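Local coordinates for protein proline dehydrogenase (Bradyrhizobium japonicum USDA 110, PDB 3HAZ) that probably oxidizes proline to glutamate in two steps, with an FAD-dependent proline dehydrogenase and an NAD-dependent 1-pyrroline-5-carboxylate dehydrogenase on one chain, at residues A[286-291]-A[317-322]; A[309-314]-A[325-330]. All blocks are in the same frame, centred on the assembly; numbering follows the deposited sequence.

Contact 1: A[286-291]-A[317-322]; sequences RLELSL and QKRASA
The flat guanidinium of R319 carries the methyl CD2 of L287 on one face, over its centre and 3.4 Å from CZ of R319, while two waters sit in its plane at the edge. Both waters accept from NH1. The first bridges to the backbone N of E288 in the opening turn of helix 287-298; the second is 2.8 Å from R319 NH1 and donates to E288 OE2. Carboxylate and guanidinium therefore meet through water: E288 OE2 stays 4.4 Å from R319 NH1, their planes turned 54° apart, and the other carboxylate oxygen, OE1, takes the backbone N of R524. On the NH2 branch, Q317 OE1 accepts from R319 NH2 at 2.8 Å in its carbonyl plane, on a lone pair, though it lies 18° out of the guanidinium plane; A284 O is a second acceptor for NH2. The R319 chain bends at chi3 (-64°), which swings the guanidinium across to L287. From L287, CB as well as CD2 reaches the arginine, CB lying 3.7 Å from R319 NH2. Putting a leucine at R319 would probably leave both waters and Q317 OE1 without their N-H donors, and the side chain of Q317 freer to turn. Q317 NE2 in turn donates to OE1 of the FAD-binding Q314, so Q317 is a second-shell residue of the flavin site and R319 stands one step behind it. Q317 to A320 form a type I turn leading into helix 320-333, so the contact joins two helix starts near the flavin site of the proline dehydrogenase beta/alpha barrel.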
loop_
_atom_site.group_PDB
_atom_site.type_symbol
_atom_site.label_atom_id
_atom_site.label_comp_id
_atom_site.label_asym_id
_atom_site.label_seq_id
_atom_site.Cartn_x
_atom_site.Cartn_y
_atom_site.Cartn_z
ATOM N N ARG A 286 -3.111 32.448 34.313
ATOM C CA ARG A 286 -3.521 33.549 35.182
ATOM C C ARG A 286 -4.713 33.196 36.081
ATOM O O ARG A 286 -5.147 34.019 36.888
ATOM C CB ARG A 286 -3.849 34.791 34.339
ATOM C CG ARG A 286 -2.617 35.479 33.739
ATOM C CD ARG A 286 -3.018 36.467 32.656
ATOM N NE ARG A 286 -2.059 37.562 32.509
ATOM C CZ ARG A 286 -2.048 38.403 31.479
ATOM N NH1 ARG A 286 -2.937 38.263 30.498
ATOM N NH2 ARG A 286 -1.148 39.382 31.422
ATOM N N LEU A 287 -5.244 31.982 35.945
ATOM C CA LEU A 287 -6.425 31.588 36.718
ATOM C C LEU A 287 -6.229 31.740 38.235
ATOM O O LEU A 287 -7.007 32.410 38.912
ATOM C CB LEU A 287 -6.835 30.151 36.397
ATOM C CG LEU A 287 -8.064 29.664 37.174
ATOM C CD1 LEU A 287 -9.228 30.631 37.010
ATOM C CD2 LEU A 287 -8.466 28.257 36.763
ATOM N N GLU A 288 -5.198 31.094 38.758
ATOM C CA GLU A 288 -4.918 31.110 40.191
ATOM C C GLU A 288 -4.691 32.520 40.721
ATOM O O GLU A 288 -5.204 32.887 41.775
ATOM C CB GLU A 288 -3.690 30.250 40.498
ATOM C CG GLU A 288 -3.907 28.763 40.336
ATOM C CD GLU A 288 -2.725 27.949 40.838
ATOM O OE1 GLU A 288 -1.733 28.564 41.293
ATOM O OE2 GLU A 288 -2.788 26.699 40.781
ATOM N N LEU A 289 -3.907 33.303 39.987
ATOM C CA LEU A 289 -3.605 34.668 40.395
ATOM C C LEU A 289 -4.881 35.501 40.398
ATOM O O LEU A 289 -5.122 36.285 41.312
ATOM C CB LEU A 289 -2.559 35.288 39.464
ATOM C CG LEU A 289 -2.102 36.707 39.820
ATOM C CD1 LEU A 289 -1.491 36.762 41.226
ATOM C CD2 LEU A 289 -1.125 37.226 38.777
ATOM N N SER A 290 -5.714 35.313 39.381
ATOM C CA SER A 290 -6.954 36.077 39.285
ATOM C C SER A 290 -7.877 35.788 40.470
ATOM O O SER A 290 -8.493 36.698 41.029
ATOM C CB SER A 290 -7.671 35.777 37.967
ATOM O OG SER A 290 -8.335 34.526 38.027
ATOM N N LEU A 291 -7.983 34.518 40.843
ATOM C CA LEU A 291 -8.807 34.128 41.980
ATOM C C LEU A 291 -8.269 34.712 43.294
ATOM O O LEU A 291 -9.042 35.080 44.179
ATOM C CB LEU A 291 -8.937 32.598 42.056
ATOM C CG LEU A 291 -9.743 31.960 40.909
ATOM C CD1 LEU A 291 -9.729 30.436 40.964
ATOM C CD2 LEU A 291 -11.178 32.468 40.909
ATOM N N GLN A 317 -11.881 24.591 30.572
ATOM C CA GLN A 317 -10.790 24.191 31.462
ATOM C C GLN A 317 -11.211 23.024 32.341
ATOM O O GLN A 317 -12.325 22.994 32.864
ATOM C CB GLN A 317 -10.348 25.351 32.352
ATOM C CG GLN A 317 -9.735 26.525 31.613
ATOM C CD GLN A 317 -8.740 27.276 32.478
ATOM O OE1 GLN A 317 -7.893 26.669 33.135
ATOM N NE2 GLN A 317 -8.826 28.601 32.470
ATOM N N LYS A 318 -10.309 22.066 32.507
ATOM C CA LYS A 318 -10.571 20.928 33.373
ATOM C C LYS A 318 -10.795 21.373 34.820
ATOM O O LYS A 318 -11.502 20.706 35.574
ATOM C CB LYS A 318 -9.424 19.917 33.269
ATOM C CG LYS A 318 -9.092 19.532 31.819
ATOM C CD LYS A 318 -7.845 18.652 31.741
ATOM C CE LYS A 318 -7.551 18.233 30.295
ATOM N NZ LYS A 318 -6.183 17.625 30.144
ATOM N N ARG A 319 -10.221 22.514 35.194
ATOM C CA ARG A 319 -10.365 23.038 36.560
ATOM C C ARG A 319 -11.697 23.747 36.814
ATOM O O ARG A 319 -11.962 24.186 37.930
ATOM C CB ARG A 319 -9.216 23.997 36.898
ATOM C CG ARG A 319 -7.854 23.327 37.068
ATOM C CD ARG A 319 -6.751 24.363 37.250
ATOM N NE ARG A 319 -6.599 25.199 36.062
ATOM C CZ ARG A 319 -5.791 26.251 35.980
ATOM N NH1 ARG A 319 -5.047 26.606 37.021
ATOM N NH2 ARG A 319 -5.728 26.950 34.852
ATOM N N ALA A 320 -12.536 23.849 35.789
ATOM C CA ALA A 320 -13.754 24.664 35.882
ATOM C C ALA A 320 -14.648 24.313 37.078
ATOM O O ALA A 320 -15.091 25.200 37.814
ATOM C CB ALA A 320 -14.541 24.589 34.582
ATOM N N SER A 321 -14.918 23.025 37.274
ATOM C CA SER A 321 -15.808 22.606 38.352
ATOM C C SER A 321 -15.249 22.991 39.727
ATOM O O SER A 321 -16.004 23.350 40.636
ATOM C CB SER A 321 -16.081 21.099 38.280
ATOM O OG SER A 321 -17.108 20.729 39.188
ATOM N N ALA A 322 -13.929 22.918 39.871
ATOM C CA ALA A 322 -13.269 23.277 41.124
ATOM C C ALA A 322 -13.306 24.787 41.367
ATOM O O ALA A 322 -13.394 25.239 42.509
ATOM C CB ALA A 322 -11.830 22.762 41.137
HETATM O O HOH W 1 -3.510 29.233 36.971
HETATM O O HOH W 2 -4.707 25.514 39.593
#

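Contact 2: A[309-314]-A[325-330]; sequences FGLAIQ and DYVDAL. With FAD (flavin-adenine dinucleotide), chain C.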
loop_
_atom_site.group_PDB
_atom_site.type_symbol
_atom_site.label_atom_id
_atom_site.label_comp_id
_atom_site.label_asym_id
_atom_site.label_seq_id
_atom_site.Cartn_x
_atom_site.Cartn_y
_atom_site.Cartn_z
ATOM N N PHE A 309 -21.446 41.840 42.224
ATOM C CA PHE A 309 -20.069 41.409 41.996
ATOM C C PHE A 309 -20.027 39.988 41.468
ATOM O O PHE A 309 -20.842 39.150 41.851
ATOM C CB PHE A 309 -19.228 41.510 43.269
ATOM C CG PHE A 309 -17.767 41.214 43.054
ATOM C CD1 PHE A 309 -16.880 42.227 42.722
ATOM C CD2 PHE A 309 -17.281 39.921 43.181
ATOM C CE1 PHE A 309 -15.538 41.958 42.520
ATOM C CE2 PHE A 309 -15.938 39.646 42.973
ATOM C CZ PHE A 309 -15.066 40.667 42.647
ATOM N N GLY A 310 -19.064 39.719 40.592
ATOM C CA GLY A 310 -18.940 38.403 40.002
ATOM C C GLY A 310 -17.743 38.222 39.088
ATOM O O GLY A 310 -16.894 39.116 38.948
ATOM N N LEU A 311 -17.685 37.052 38.461
ATOM C CA LEU A 311 -16.561 36.686 37.614
ATOM C C LEU A 311 -17.004 35.671 36.574
ATOM O O LEU A 311 -18.047 35.021 36.723
ATOM C CB LEU A 311 -15.443 36.072 38.448
ATOM C CG LEU A 311 -15.586 34.568 38.716
ATOM C CD1 LEU A 311 -14.274 33.988 39.238
ATOM C CD2 LEU A 311 -16.723 34.285 39.687
ATOM N N ALA A 312 -16.198 35.538 35.527
ATOM C CA ALA A 312 -16.429 34.523 34.506
ATOM C C ALA A 312 -15.615 33.276 34.842
ATOM O O ALA A 312 -14.522 33.374 35.409
ATOM C CB ALA A 312 -16.047 35.052 33.130
ATOM N N ILE A 313 -16.163 32.115 34.494
ATOM C CA ILE A 313 -15.494 30.832 34.657
ATOM C C ILE A 313 -15.563 30.068 33.334
ATOM O O ILE A 313 -16.643 29.911 32.754
ATOM C CB ILE A 313 -16.150 29.990 35.764
ATOM C CG1 ILE A 313 -16.136 30.749 37.097
ATOM C CG2 ILE A 313 -15.436 28.649 35.918
ATOM C CD1 ILE A 313 -17.023 30.116 38.159
ATOM N N GLN A 314 -14.409 29.605 32.861
ATOM C CA GLN A 314 -14.310 28.956 31.555
ATOM C C GLN A 314 -14.451 27.433 31.661
ATOM O O GLN A 314 -13.584 26.746 32.210
ATOM C CB GLN A 314 -12.972 29.299 30.897
ATOM C CG GLN A 314 -12.715 30.792 30.698
ATOM C CD GLN A 314 -11.247 31.150 30.894
ATOM O OE1 GLN A 314 -10.605 30.670 31.830
ATOM N NE2 GLN A 314 -10.712 31.992 30.014
ATOM N N ASP A 325 -16.629 25.476 42.904
ATOM C CA ASP A 325 -16.601 25.148 44.331
ATOM C C ASP A 325 -15.958 26.280 45.126
ATOM O O ASP A 325 -16.443 26.659 46.190
ATOM C CB ASP A 325 -15.814 23.861 44.588
ATOM C CG ASP A 325 -16.507 22.621 44.042
ATOM O OD1 ASP A 325 -17.739 22.649 43.836
ATOM O OD2 ASP A 325 -15.813 21.603 43.838
ATOM N N TYR A 326 -14.850 26.797 44.602
ATOM C CA TYR A 326 -14.088 27.855 45.258
ATOM C C TYR A 326 -14.901 29.143 45.344
ATOM O O TYR A 326 -14.932 29.811 46.384
ATOM C CB TYR A 326 -12.772 28.102 44.503
ATOM C CG TYR A 326 -11.940 29.241 45.051
ATOM C CD1 TYR A 326 -11.040 29.033 46.090
ATOM C CD2 TYR A 326 -12.049 30.521 44.526
ATOM C CE1 TYR A 326 -10.275 30.068 46.592
ATOM C CE2 TYR A 326 -11.293 31.563 45.021
ATOM C CZ TYR A 326 -10.407 31.333 46.057
ATOM O OH TYR A 326 -9.653 32.373 46.552
ATOM N N VAL A 327 -15.562 29.487 44.247
ATOM C CA VAL A 327 -16.368 30.694 44.199
ATOM C C VAL A 327 -17.543 30.604 45.170
ATOM O O VAL A 327 -17.861 31.575 45.860
ATOM C CB VAL A 327 -16.869 30.992 42.767
ATOM C CG1 VAL A 327 -17.861 32.150 42.780
ATOM C CG2 VAL A 327 -15.691 31.315 41.865
ATOM N N ASP A 328 -18.175 29.435 45.239
ATOM C CA ASP A 328 -19.283 29.244 46.173
ATOM C C ASP A 328 -18.827 29.386 47.626
ATOM O O ASP A 328 -19.491 30.038 48.428
ATOM C CB ASP A 328 -19.955 27.883 45.974
ATOM C CG ASP A 328 -21.237 27.749 46.783
ATOM O OD1 ASP A 328 -22.114 28.630 46.650
ATOM O OD2 ASP A 328 -21.363 26.771 47.553
ATOM N N ALA A 329 -17.702 28.763 47.962
ATOM C CA ALA A 329 -17.157 28.852 49.314
ATOM C C ALA A 329 -16.820 30.296 49.659
ATOM O O ALA A 329 -17.016 30.747 50.787
ATOM C CB ALA A 329 -15.929 27.978 49.442
ATOM N N LEU A 330 -16.304 31.014 48.670
ATOM C CA LEU A 330 -15.990 32.425 48.811
ATOM C C LEU A 330 -17.271 33.180 49.161
ATOM O O LEU A 330 -17.301 34.000 50.081
ATOM C CB LEU A 330 -15.423 32.937 47.487
ATOM C CG LEU A 330 -14.272 33.938 47.474
ATOM C CD1 LEU A 330 -13.241 33.603 48.537
ATOM C CD2 LEU A 330 -13.639 33.951 46.089
HETATM P PA FAD C . -19.630 27.065 20.439
HETATM O O1A FAD C . -19.451 27.053 18.815
HETATM O O2A FAD C . -20.640 26.113 20.901
HETATM O O5B FAD C . -18.208 26.666 21.120
HETATM C C5B FAD C . -17.069 27.374 20.723
HETATM C C4B FAD C . -15.910 27.066 21.678
HETATM O O4B FAD C . -15.700 25.635 22.177
HETATM C C3B FAD C . -14.737 27.816 21.873
HETATM O O3B FAD C . -14.842 29.224 21.995
HETATM C C2B FAD C . -13.939 27.001 22.858
HETATM O O2B FAD C . -13.941 27.436 24.205
HETATM C C1B FAD C . -14.366 25.593 22.638
HETATM N N9A FAD C . -13.610 24.790 21.695
HETATM C C8A FAD C . -13.468 24.974 20.323
HETATM N N7A FAD C . -12.707 23.943 19.843
HETATM C C5A FAD C . -12.379 23.108 20.936
HETATM C C6A FAD C . -11.575 21.841 21.041
HETATM N N6A FAD C . -10.957 21.255 19.858
HETATM N N1A FAD C . -11.426 21.243 22.203
HETATM C C2A FAD C . -12.022 21.781 23.361
HETATM N N3A FAD C . -12.792 22.999 23.261
HETATM C C4A FAD C . -12.947 23.621 22.047
HETATM N N1 FAD C . -14.342 33.537 27.298
HETATM C C2 FAD C . -13.271 33.630 28.154
HETATM O O2 FAD C . -12.204 32.772 28.005
HETATM N N3 FAD C . -13.252 34.649 29.166
HETATM C C4 FAD C . -14.296 35.524 29.282
HETATM O O4 FAD C . -14.308 36.474 30.311
HETATM C C4X FAD C . -15.419 35.425 28.391
HETATM N N5 FAD C . -16.573 36.369 28.511
HETATM C C5X FAD C . -17.668 36.260 27.619
HETATM C C6 FAD C . -18.797 37.195 27.735
HETATM C C7 FAD C . -19.891 37.080 26.846
HETATM C C7M FAD C . -21.042 38.067 26.961
HETATM C C8 FAD C . -19.906 36.022 25.809
HETATM C C8M FAD C . -21.080 35.877 24.826
HETATM C C9 FAD C . -18.825 35.130 25.703
HETATM C C9A FAD C . -17.676 35.248 26.619
HETATM N N10 FAD C . -16.545 34.323 26.513
HETATM C C10 FAD C . -15.431 34.443 27.426
HETATM C "C1'" FAD C . -16.571 33.134 25.602
HETATM C "C2'" FAD C . -15.961 33.338 24.191
HETATM O "O2'" FAD C . -15.819 34.728 23.916
HETATM C "C3'" FAD C . -16.834 32.607 23.158
HETATM O "O3'" FAD C . -18.006 33.368 22.886
HETATM C "C4'" FAD C . -17.259 31.168 23.625
HETATM O "O4'" FAD C . -16.270 30.352 24.147
HETATM C "C5'" FAD C . -18.105 30.435 22.549
HETATM O "O5'" FAD C . -18.943 29.430 23.097
HETATM P P FAD C . -20.374 29.117 22.319
HETATM O O1P FAD C . -21.254 28.008 23.201
HETATM O O2P FAD C . -21.109 30.370 22.114
HETATM O O3P FAD C . -19.983 28.604 20.818
#
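L311 holds CG between its backbone N and carbonyl carbon (chi1 85°), and V327 sets CG2 beside its own backbone N with CG1 anti to it (chi1 172°); the two rotamers bring both valine methyls against L311 CD2. The strand and helix concerned belong to a beta-alpha-beta unit, strand 309-314, helix 320-333 and strand 338-343, of the proline dehydrogenase beta/alpha barrel. L311 CD2 is 3.8 Å from V327 CG2, and the two side chains run past each other in opposite directions. I313, two residues along the strand, joins more loosely, its CD1 4.1 Å from V327 CG2. No hydrogen bond crosses here: apolar methyls seat the helix on the strand, and all three residues are buried. V327 also touches L338 on the next strand, while L311 meets L291 of helix 287-298, so the same layer of side chains continues to the neighbouring elements.

A312 and Q314 alternate with L311 and I313 and face the flavin. A312 brings CB to 3.6 Å from FAD O4. Q314, bent at chi2, presents its amide to the pyrimidine end of the isoalloxazine. Its NE2 also donates to E282 O. The bond to the flavin is short and nearly straight: Q314 NE2 to FAD O2, 2.6 Å, with an N-H...O angle of 173°.

Overall arrangement
Contact 1 and contact 2 sit side by side in the proline dehydrogenase barrel, their centres 9 Å apart, and both use helix 320-333: contact 1 its beginning and the turn before it, contact 2 its middle. Along the chain the segments alternate, 286-291, 309-314, 317-322, 325-330, so three consecutive elements of the barrel, helix 287-298, strand 309-314 and helix 320-333, pack together. The two contacts touch directly where L291 CD2 packs 3.8 Å from L311 CD1, and A320 CB lies close to the carbonyl of Q314. Together they place the two helices outside a strand whose inner side meets FAD; contact 1 is bridged by water beyond the strand's C-terminal end, contact 2 is apolar and lies along the strand.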